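Local structure of glucosamine kinase (Streptacidiphilus jiangxiensis, 6HWJ) at residues V251-E256 against D281-L286; L257-A262 against E409-V414; V353-P358 against W420-D425. The protein catalyses the magnesium- and ATP-dependent phosphorylation of D-glucosamine to D-glucosamine 6-phosphate, and acts to a lesser extent on glucose. One frame throughout, in Å; residues are numbered along the deposited sequence.

Contact 1 of 3, residues V251-E256 against D281-L286; sequences VRMREE and DVYAEL
Met253 lies over one face of the Tyr283 ring, and most of the contact is made by these two buried side chains. CB at the root of the methionine side chain and the methyl CE at its tip make the close contacts; the sulfur between them stays higher. Met253 CB stands 3.9 Å from the centroid of the Tyr283 ring and 17° off the ring normal, a CH-pi contact. It sits nearer the CE2 side of the ring than its centre. The chain then runs across the same face, and the sulfur is above it at a longer range, with Met253 SD 4.9 Å from the ring centroid. This is a Met-aromatic contact. The last torsion of Met253 is bent (chi3 78°), which brings the methyl group down on the same face, over the opposite edge, at CD1 and CE1. Met253 CE thus comes to 3.5 Å from Tyr283 CE1.

Leu286 meets the far end of the methionine, tip to tip, with its CD1 3.6 Å from Met253 SD. Arg254 touches the ring from a different direction. Its CG lies at the edge of the ring, near the plane, 4.1 Å from Tyr283 CD2. The two side chains run past each other in opposite senses, and Arg254 is exposed to solvent.

The tyrosine hydroxyl is tied back to the first helix by a water. This water donates to Met253 O at 2.6 Å and is also 2.6 Å from Tyr283 OH. It is a further partner of a carbonyl already facing Leu257 N in the helix, and probably helps to hold the phenol end of the ring. Ala404 of helix 398-416 touches both Met253 and Tyr283. The arrangement is that of a helical hairpin, in which helices 243-263 and 266-284, consecutive in the chain, pack through an apolar seam in the helical part of the kinase.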
loop_
_atom_site.group_PDB
_atom_site.type_symbol
_atom_site.label_atom_id
_atom_site.label_comp_id
_atom_site.label_asym_id
_atom_site.label_seq_id
_atom_site.Cartn_x
_atom_site.Cartn_y
_atom_site.Cartn_z
ATOM N N VAL A 251 -8.557 -19.319 11.292
ATOM C CA VAL A 251 -7.326 -20.013 11.660
ATOM C C VAL A 251 -6.173 -19.025 11.749
ATOM O O VAL A 251 -5.419 -19.008 12.733
ATOM C CB VAL A 251 -7.018 -21.141 10.657
ATOM C CG1 VAL A 251 -5.593 -21.651 10.861
ATOM C CG2 VAL A 251 -8.036 -22.270 10.795
ATOM N N ARG A 252 -6.009 -18.195 10.712
ATOM C CA ARG A 252 -4.933 -17.207 10.711
ATOM C C ARG A 252 -5.067 -16.261 11.897
ATOM O O ARG A 252 -4.082 -15.954 12.584
ATOM C CB ARG A 252 -4.940 -16.441 9.383
ATOM C CG ARG A 252 -4.164 -15.125 9.387
ATOM C CD ARG A 252 -2.679 -15.308 9.133
ATOM N NE ARG A 252 -2.381 -15.410 7.707
ATOM C CZ ARG A 252 -1.209 -15.100 7.157
ATOM N NH1 ARG A 252 -0.210 -14.654 7.909
ATOM N NH2 ARG A 252 -1.040 -15.226 5.849
ATOM N N MET A 253 -6.282 -15.768 12.145
ATOM C CA MET A 253 -6.469 -14.784 13.208
ATOM C C MET A 253 -6.253 -15.400 14.579
ATOM O O MET A 253 -5.654 -14.767 15.457
ATOM C CB MET A 253 -7.861 -14.167 13.080
ATOM C CG MET A 253 -8.026 -13.359 11.791
ATOM S SD MET A 253 -9.720 -13.180 11.197
ATOM C CE MET A 253 -10.327 -11.899 12.295
ATOM N N ARG A 254 -6.674 -16.663 14.770
ATOM C CA ARG A 254 -6.432 -17.328 16.046
ATOM C C ARG A 254 -4.946 -17.610 16.253
ATOM O O ARG A 254 -4.434 -17.469 17.372
ATOM C CB ARG A 254 -7.246 -18.617 16.137
ATOM C CG ARG A 254 -8.629 -18.425 16.755
ATOM C CD ARG A 254 -9.440 -19.749 16.834
ATOM N NE ARG A 254 -10.229 -19.961 15.620
ATOM C CZ ARG A 254 -9.952 -20.863 14.684
ATOM N NH1 ARG A 254 -8.911 -21.681 14.811
ATOM N NH2 ARG A 254 -10.734 -20.961 13.622
ATOM N N GLU A 255 -4.232 -17.991 15.192
ATOM C CA GLU A 255 -2.795 -18.208 15.321
ATOM C C GLU A 255 -2.076 -16.921 15.722
ATOM O O GLU A 255 -1.201 -16.936 16.592
ATOM C CB GLU A 255 -2.224 -18.754 14.014
ATOM C CG GLU A 255 -2.633 -20.199 13.739
ATOM C CD GLU A 255 -1.999 -20.762 12.487
ATOM O OE1 GLU A 255 -1.277 -20.009 11.796
ATOM O OE2 GLU A 255 -2.221 -21.960 12.194
ATOM N N GLU A 256 -2.424 -15.795 15.090
ATOM C CA GLU A 256 -1.813 -14.531 15.470
ATOM C C GLU A 256 -2.153 -14.170 16.910
ATOM O O GLU A 256 -1.292 -13.691 17.668
ATOM C CB GLU A 256 -2.259 -13.428 14.512
ATOM C CG GLU A 256 -1.798 -13.634 13.080
ATOM C CD GLU A 256 -2.414 -12.631 12.119
ATOM O OE1 GLU A 256 -3.422 -11.993 12.489
ATOM O OE2 GLU A 256 -1.893 -12.481 10.990
ATOM N N ASP A 281 -13.876 -15.856 20.789
ATOM C CA ASP A 281 -15.319 -16.009 20.621
ATOM C C ASP A 281 -15.810 -15.230 19.404
ATOM O O ASP A 281 -16.629 -15.731 18.624
ATOM C CB ASP A 281 -16.056 -15.539 21.872
ATOM C CG ASP A 281 -16.150 -16.612 22.940
ATOM O OD1 ASP A 281 -15.760 -17.774 22.672
ATOM O OD2 ASP A 281 -16.620 -16.285 24.055
ATOM N N VAL A 282 -15.313 -14.004 19.221
ATOM C CA VAL A 282 -15.753 -13.191 18.096
ATOM C C VAL A 282 -15.236 -13.762 16.784
ATOM O O VAL A 282 -15.946 -13.759 15.770
ATOM C CB VAL A 282 -15.308 -11.732 18.283
ATOM C CG1 VAL A 282 -15.446 -10.972 16.987
ATOM C CG2 VAL A 282 -16.128 -11.069 19.372
ATOM N N TYR A 283 -13.991 -14.253 16.773
ATOM C CA TYR A 283 -13.473 -14.860 15.550
ATOM C C TYR A 283 -14.329 -16.047 15.121
ATOM O O TYR A 283 -14.424 -16.344 13.924
ATOM C CB TYR A 283 -12.023 -15.306 15.736
ATOM C CG TYR A 283 -11.035 -14.189 15.934
ATOM C CD1 TYR A 283 -11.353 -12.886 15.611
ATOM C CD2 TYR A 283 -9.760 -14.451 16.442
ATOM C CE1 TYR A 283 -10.437 -11.850 15.789
ATOM C CE2 TYR A 283 -8.835 -13.429 16.618
ATOM C CZ TYR A 283 -9.188 -12.129 16.295
ATOM O OH TYR A 283 -8.266 -11.104 16.455
ATOM N N ALA A 284 -14.972 -16.714 16.083
ATOM C CA ALA A 284 -15.734 -17.922 15.780
ATOM C C ALA A 284 -16.925 -17.631 14.873
ATOM O O ALA A 284 -17.328 -18.488 14.083
ATOM C CB ALA A 284 -16.208 -18.576 17.078
ATOM N N GLU A 285 -17.490 -16.436 14.960
ATOM C CA GLU A 285 -18.661 -16.102 14.166
ATOM C C GLU A 285 -18.333 -15.840 12.704
ATOM O O GLU A 285 -19.250 -15.622 11.910
ATOM C CB GLU A 285 -19.366 -14.885 14.776
ATOM C CG GLU A 285 -19.890 -15.131 16.188
ATOM C CD GLU A 285 -20.912 -16.255 16.251
ATOM O OE1 GLU A 285 -21.754 -16.352 15.331
ATOM O OE2 GLU A 285 -20.869 -17.047 17.216
ATOM N N LEU A 286 -17.053 -15.873 12.322
ATOM C CA LEU A 286 -16.692 -15.710 10.920
ATOM C C LEU A 286 -17.271 -16.817 10.051
ATOM O O LEU A 286 -17.493 -16.611 8.856
ATOM C CB LEU A 286 -15.171 -15.677 10.780
ATOM C CG LEU A 286 -14.507 -14.404 11.312
ATOM C CD1 LEU A 286 -12.993 -14.555 11.285
ATOM C CD2 LEU A 286 -14.944 -13.197 10.495
HETATM O O HOH W 1 -5.975 -12.212 15.934
#

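Contact 2 of 3, residues L257-A262 against E409-V414; sequences LDEAVA and EYLYAV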
loop_
_atom_site.group_PDB
_atom_site.type_symbol
_atom_site.label_atom_id
_atom_site.label_comp_id
_atom_site.label_asym_id
_atom_site.label_seq_id
_atom_site.Cartn_x
_atom_site.Cartn_y
_atom_site.Cartn_z
ATOM N N LEU A 257 -3.403 -14.388 17.309
ATOM C CA LEU A 257 -3.790 -14.166 18.698
ATOM C C LEU A 257 -2.947 -15.024 19.640
ATOM O O LEU A 257 -2.419 -14.534 20.646
ATOM C CB LEU A 257 -5.287 -14.467 18.862
ATOM C CG LEU A 257 -5.856 -14.360 20.271
ATOM C CD1 LEU A 257 -5.645 -12.974 20.856
ATOM C CD2 LEU A 257 -7.331 -14.718 20.258
ATOM N N ASP A 258 -2.811 -16.316 19.328
ATOM C CA ASP A 258 -1.997 -17.192 20.167
ATOM C C ASP A 258 -0.563 -16.678 20.271
ATOM O O ASP A 258 0.021 -16.662 21.362
ATOM C CB ASP A 258 -2.023 -18.616 19.621
ATOM C CG ASP A 258 -3.369 -19.281 19.804
ATOM O OD1 ASP A 258 -4.136 -18.845 20.687
ATOM O OD2 ASP A 258 -3.663 -20.245 19.066
ATOM N N GLU A 259 0.016 -16.237 19.155
ATOM C CA GLU A 259 1.382 -15.727 19.198
ATOM C C GLU A 259 1.475 -14.494 20.087
ATOM O O GLU A 259 2.397 -14.368 20.904
ATOM C CB GLU A 259 1.884 -15.421 17.791
ATOM C CG GLU A 259 3.369 -15.089 17.740
ATOM C CD GLU A 259 3.848 -14.758 16.339
ATOM O OE1 GLU A 259 3.190 -15.181 15.365
ATOM O OE2 GLU A 259 4.880 -14.063 16.214
ATOM N N ALA A 260 0.535 -13.550 19.931
ATOM C CA ALA A 260 0.547 -12.357 20.770
ATOM C C ALA A 260 0.404 -12.713 22.243
ATOM O O ALA A 260 1.124 -12.175 23.086
ATOM C CB ALA A 260 -0.567 -11.401 20.345
ATOM N N VAL A 261 -0.509 -13.630 22.570
ATOM C CA VAL A 261 -0.687 -14.052 23.957
ATOM C C VAL A 261 0.594 -14.654 24.513
ATOM O O VAL A 261 0.894 -14.502 25.707
ATOM C CB VAL A 261 -1.861 -15.048 24.067
ATOM C CG1 VAL A 261 -1.855 -15.727 25.407
ATOM C CG2 VAL A 261 -3.183 -14.345 23.850
ATOM N N ALA A 262 1.366 -15.348 23.670
ATOM C CA ALA A 262 2.577 -16.024 24.125
ATOM C C ALA A 262 3.794 -15.104 24.176
ATOM O O ALA A 262 4.823 -15.499 24.730
ATOM C CB ALA A 262 2.888 -17.215 23.210
ATOM N N GLU A 409 -0.920 -5.162 16.123
ATOM C CA GLU A 409 -0.092 -4.129 16.731
ATOM C C GLU A 409 0.758 -4.707 17.850
ATOM O O GLU A 409 1.916 -4.299 18.022
ATOM C CB GLU A 409 -0.963 -2.977 17.252
ATOM C CG GLU A 409 -1.797 -2.326 16.182
ATOM C CD GLU A 409 -0.961 -1.592 15.137
ATOM O OE1 GLU A 409 0.214 -1.278 15.394
ATOM O OE2 GLU A 409 -1.487 -1.316 14.045
ATOM N N TYR A 410 0.210 -5.675 18.605
ATOM C CA TYR A 410 1.016 -6.384 19.588
ATOM C C TYR A 410 2.208 -7.075 18.934
ATOM O O TYR A 410 3.331 -7.057 19.470
ATOM C CB TYR A 410 0.193 -7.445 20.326
ATOM C CG TYR A 410 -0.834 -6.949 21.306
ATOM C CD1 TYR A 410 -0.456 -6.400 22.517
ATOM C CD2 TYR A 410 -2.192 -7.106 21.049
ATOM C CE1 TYR A 410 -1.408 -5.985 23.438
ATOM C CE2 TYR A 410 -3.144 -6.708 21.962
ATOM C CZ TYR A 410 -2.753 -6.157 23.156
ATOM O OH TYR A 410 -3.712 -5.761 24.058
ATOM N N LEU A 411 1.976 -7.719 17.787
ATOM C CA LEU A 411 3.041 -8.448 17.125
ATOM C C LEU A 411 4.086 -7.483 16.581
ATOM O O LEU A 411 5.290 -7.742 16.693
ATOM C CB LEU A 411 2.466 -9.338 16.010
ATOM C CG LEU A 411 1.535 -10.464 16.468
ATOM C CD1 LEU A 411 1.070 -11.317 15.275
ATOM C CD2 LEU A 411 2.203 -11.371 17.499
ATOM N N TYR A 412 3.649 -6.365 15.995
ATOM C CA TYR A 412 4.604 -5.337 15.595
ATOM C C TYR A 412 5.462 -4.907 16.786
ATOM O O TYR A 412 6.692 -4.841 16.697
ATOM C CB TYR A 412 3.881 -4.141 15.001
ATOM C CG TYR A 412 4.811 -2.977 14.756
ATOM C CD1 TYR A 412 5.604 -2.928 13.615
ATOM C CD2 TYR A 412 4.920 -1.946 15.679
ATOM C CE1 TYR A 412 6.472 -1.865 13.395
ATOM C CE2 TYR A 412 5.786 -0.898 15.471
ATOM C CZ TYR A 412 6.560 -0.864 14.326
ATOM O OH TYR A 412 7.416 0.182 14.118
ATOM N N ALA A 413 4.821 -4.655 17.926
ATOM C CA ALA A 413 5.537 -4.182 19.098
ATOM C C ALA A 413 6.608 -5.172 19.527
ATOM O O ALA A 413 7.778 -4.803 19.690
ATOM C CB ALA A 413 4.548 -3.919 20.243
ATOM N N VAL A 414 6.229 -6.437 19.733
ATOM C CA VAL A 414 7.175 -7.391 20.296
ATOM C C VAL A 414 8.305 -7.670 19.305
ATOM O O VAL A 414 9.418 -7.997 19.710
ATOM C CB VAL A 414 6.473 -8.694 20.722
ATOM C CG1 VAL A 414 5.454 -8.402 21.830
ATOM C CG2 VAL A 414 5.804 -9.383 19.525
#
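Helices 257-262 and 409-414 run in roughly the same direction, crossing at 46° with their axes 9.3 Å apart at the closest point, and Ala260 and Leu411 are the residues whose CA atoms are nearest. Ala260 is small, and Leu411 packs directly against its backbone. One branch of the leucine does the touching: Leu411 CD2 is 3.7 Å from Ala260 N and 4.0 Å from Ala260 CB. With CG anti to its own carbonyl carbon (chi1 -64°), Leu411 sends this branch toward Ala260. The same methyl meets the aliphatic part of Glu259, with Glu259 CG 3.9 Å from Leu411 CD2.

Residues 409-414 belong to the motif inferred to determine substrate specificity, and Glu409 binds D-glucosamine. The packing described here is on another side of that helix, away from the sugar site, and joins it to helix 243-263.

Glu259 is extended beyond CG and passes obliquely across the leucine methyl. Its carboxylate forms a salt bridge with Arg415, just past the second segment, so a charged pair borders the apolar contact. On the other flank Tyr410 contributes its CB rather than its ring, 4.0 Å from Ala260 CB. The Tyr410 ring goes on to Trp275 of helix 266-284 and to Pro424 and Leu428 of helix 422-431. Leu272 of helix 266-284 also touches Ala260.

Contact 3 of 3, residues V353-P358 against W420-D425; sequences VVFRTP and WVYVPD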
loop_
_atom_site.group_PDB
_atom_site.type_symbol
_atom_site.label_atom_id
_atom_site.label_comp_id
_atom_site.label_asym_id
_atom_site.label_seq_id
_atom_site.Cartn_x
_atom_site.Cartn_y
_atom_site.Cartn_z
ATOM N N VAL A 353 -0.882 10.633 20.384
ATOM C CA VAL A 353 -0.898 12.021 20.852
ATOM C C VAL A 353 -0.861 12.049 22.369
ATOM O O VAL A 353 -0.093 12.803 22.974
ATOM C CB VAL A 353 -2.135 12.770 20.311
ATOM C CG1 VAL A 353 -2.314 14.122 21.017
ATOM C CG2 VAL A 353 -2.020 12.983 18.818
ATOM N N VAL A 354 -1.676 11.205 23.010
ATOM C CA VAL A 354 -1.744 11.210 24.465
ATOM C C VAL A 354 -0.430 10.740 25.062
ATOM O O VAL A 354 0.043 11.280 26.067
ATOM C CB VAL A 354 -2.930 10.351 24.936
ATOM C CG1 VAL A 354 -2.832 10.101 26.430
ATOM C CG2 VAL A 354 -4.256 11.036 24.561
ATOM N N PHE A 355 0.168 9.720 24.470
ATOM C CA PHE A 355 1.388 9.127 25.002
ATOM C C PHE A 355 2.593 10.056 24.851
ATOM O O PHE A 355 3.459 10.107 25.738
ATOM C CB PHE A 355 1.632 7.799 24.264
ATOM C CG PHE A 355 2.804 7.000 24.788
ATOM C CD1 PHE A 355 2.639 6.101 25.816
ATOM C CD2 PHE A 355 4.047 7.091 24.181
ATOM C CE1 PHE A 355 3.701 5.336 26.285
ATOM C CE2 PHE A 355 5.115 6.325 24.641
ATOM C CZ PHE A 355 4.941 5.452 25.678
ATOM N N ARG A 356 2.667 10.798 23.748
ATOM C CA ARG A 356 3.864 11.563 23.420
ATOM C C ARG A 356 3.810 13.025 23.841
ATOM O O ARG A 356 4.861 13.674 23.875
ATOM C CB ARG A 356 4.123 11.523 21.907
ATOM C CG ARG A 356 4.432 10.144 21.391
ATOM C CD ARG A 356 4.813 10.180 19.921
ATOM N NE ARG A 356 5.035 8.825 19.391
ATOM C CZ ARG A 356 5.177 8.542 18.102
ATOM N NH1 ARG A 356 5.142 9.505 17.201
ATOM N NH2 ARG A 356 5.356 7.289 17.721
ATOM N N THR A 357 2.641 13.550 24.184
ATOM C CA THR A 357 2.491 14.996 24.327
ATOM C C THR A 357 2.502 15.393 25.794
ATOM O O THR A 357 1.564 15.038 26.527
ATOM C CB THR A 357 1.187 15.448 23.671
ATOM O OG1 THR A 357 1.125 14.959 22.327
ATOM C CG2 THR A 357 1.089 16.981 23.649
ATOM N N PRO A 358 3.499 16.131 26.266
ATOM C CA PRO A 358 3.488 16.558 27.673
ATOM C C PRO A 358 2.251 17.375 28.002
ATOM O O PRO A 358 1.768 18.139 27.168
ATOM C CB PRO A 358 4.767 17.398 27.804
ATOM C CG PRO A 358 5.655 16.922 26.711
ATOM C CD PRO A 358 4.736 16.541 25.573
ATOM N N TRP A 420 5.363 -0.219 22.217
ATOM C CA TRP A 420 4.168 0.051 21.426
ATOM C C TRP A 420 2.965 -0.755 21.885
ATOM O O TRP A 420 1.858 -0.462 21.433
ATOM C CB TRP A 420 4.503 -0.226 19.947
ATOM C CG TRP A 420 3.436 0.071 18.977
ATOM C CD1 TRP A 420 2.635 -0.840 18.334
ATOM C CD2 TRP A 420 3.031 1.371 18.498
ATOM N NE1 TRP A 420 1.739 -0.178 17.503
ATOM C CE2 TRP A 420 1.976 1.170 17.578
ATOM C CE3 TRP A 420 3.471 2.680 18.753
ATOM C CZ2 TRP A 420 1.346 2.229 16.915
ATOM C CZ3 TRP A 420 2.830 3.738 18.103
ATOM C CH2 TRP A 420 1.779 3.499 17.194
ATOM N N VAL A 421 3.142 -1.746 22.768
ATOM C CA VAL A 421 2.019 -2.506 23.270
ATOM C C VAL A 421 0.946 -1.624 23.899
ATOM O O VAL A 421 -0.196 -2.075 24.046
ATOM C CB VAL A 421 2.463 -3.585 24.297
ATOM C CG1 VAL A 421 3.363 -4.626 23.635
ATOM C CG2 VAL A 421 3.167 -2.946 25.500
ATOM N N TYR A 422 1.277 -0.377 24.290
ATOM C CA TYR A 422 0.268 0.464 24.926
ATOM C C TYR A 422 -0.860 0.819 23.957
ATOM O O TYR A 422 -1.991 1.043 24.391
ATOM C CB TYR A 422 0.864 1.760 25.493
ATOM C CG TYR A 422 1.179 2.805 24.464
ATOM C CD1 TYR A 422 2.407 2.818 23.800
ATOM C CD2 TYR A 422 0.252 3.804 24.151
ATOM C CE1 TYR A 422 2.697 3.788 22.858
ATOM C CE2 TYR A 422 0.524 4.763 23.226
ATOM C CZ TYR A 422 1.751 4.768 22.580
ATOM O OH TYR A 422 2.014 5.741 21.645
ATOM N N VAL A 423 -0.569 0.869 22.661
ATOM C CA VAL A 423 -1.548 1.280 21.656
ATOM C C VAL A 423 -2.681 0.258 21.612
ATOM O O VAL A 423 -3.841 0.631 21.859
ATOM C CB VAL A 423 -0.877 1.487 20.290
ATOM C CG1 VAL A 423 -1.902 1.811 19.203
ATOM C CG2 VAL A 423 0.133 2.632 20.377
ATOM N N PRO A 424 -2.431 -1.026 21.321
ATOM C CA PRO A 424 -3.558 -1.977 21.325
ATOM C C PRO A 424 -4.150 -2.184 22.701
ATOM O O PRO A 424 -5.352 -2.455 22.814
ATOM C CB PRO A 424 -2.941 -3.271 20.761
ATOM C CG PRO A 424 -1.474 -3.150 21.052
ATOM C CD PRO A 424 -1.174 -1.667 20.875
ATOM N N ASP A 425 -3.345 -2.074 23.766
ATOM C CA ASP A 425 -3.881 -2.212 25.108
ATOM C C ASP A 425 -4.960 -1.162 25.371
ATOM O O ASP A 425 -6.062 -1.488 25.836
ATOM C CB ASP A 425 -2.755 -2.106 26.135
ATOM C CG ASP A 425 -3.256 -2.253 27.565
ATOM O OD1 ASP A 425 -3.806 -3.316 27.893
ATOM O OD2 ASP A 425 -3.092 -1.290 28.357
#
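Phe355 and Tyr422 meet face to face, in the last turn of helix 335-356. The segment opens with Val353, whose side chain points away from 420-425. Its carbonyl is used further along.

Phe355 comes next in the contact and carries most of it. Its CG is anti to the backbone N (chi1 -175°), which carries the ring out to the other segment. There it forms an offset stack with Tyr422, with ring centroids 3.8 Å apart and planes at 12°. Tyr422 CE1 lies over the centre of the phenylalanine ring and Phe355 CD1 over the centre of the tyrosine ring. The shortest approach is Phe355 CG to Tyr422 CZ, 3.3 Å. Phe355 CB also reaches the hydroxyl end, 3.4 Å from Tyr422 OH. On the opposite face of the tyrosine ring lies Val423 CG2 of its own segment, so the ring is held between a phenyl group and a methyl.

Arg356 is extended, and its end approaches Trp420. Arg356 NH2 is 4.4 Å from Trp420 CZ3, a loose contact at an oblique angle. Trp420 is in the motif inferred to determine substrate specificity and hydrogen-bonds through NE1 to Glu409. Thr357 is the first residue to leave the helical conformation. Its hydroxyl donates to Val353 O, with Thr357 OG1 and Val353 O 2.6 Å apart, and so closes back onto the last turn, beside a weak backbone bond from Thr357 N to the same oxygen. Arg203 of helix 194-207 donates to the same hydroxyl.

The contact joins the C-terminal end of helix 335-356 to residues 420-422, where a 3-10 segment leads into helix 422-431. Val352 of helix 335-356 touches Trp420 and Tyr422, Ala413 of helix 398-416 packs against Trp420, and Asp425 pairs with Arg271 of helix 266-284.

Contacts 1 and 2 share helix 243-263 and are about 14 Å apart between centres. They touch where Glu256 CB meets Leu411 CD1 at 4.0 Å and where Tyr283 CE2 meets Leu257 CD2 at 4.1 Å. Contact 2 is about 17 Å from contact 3 between centres. The two are joined at the sugar site: Glu409 OE1, of a residue that binds D-glucosamine, is 2.8 Å from Trp420 NE1, a probable hydrogen bond. The same oxygen is also hydrogen-bonded to a bound molecule that probably comes from the crystallisation liquor. Contact 1 is more remote, with the Tyr283 side chain about 11 Å from that of Glu409. Contacts 1 and 3 do not touch; their nearest atoms are about 10 Å apart.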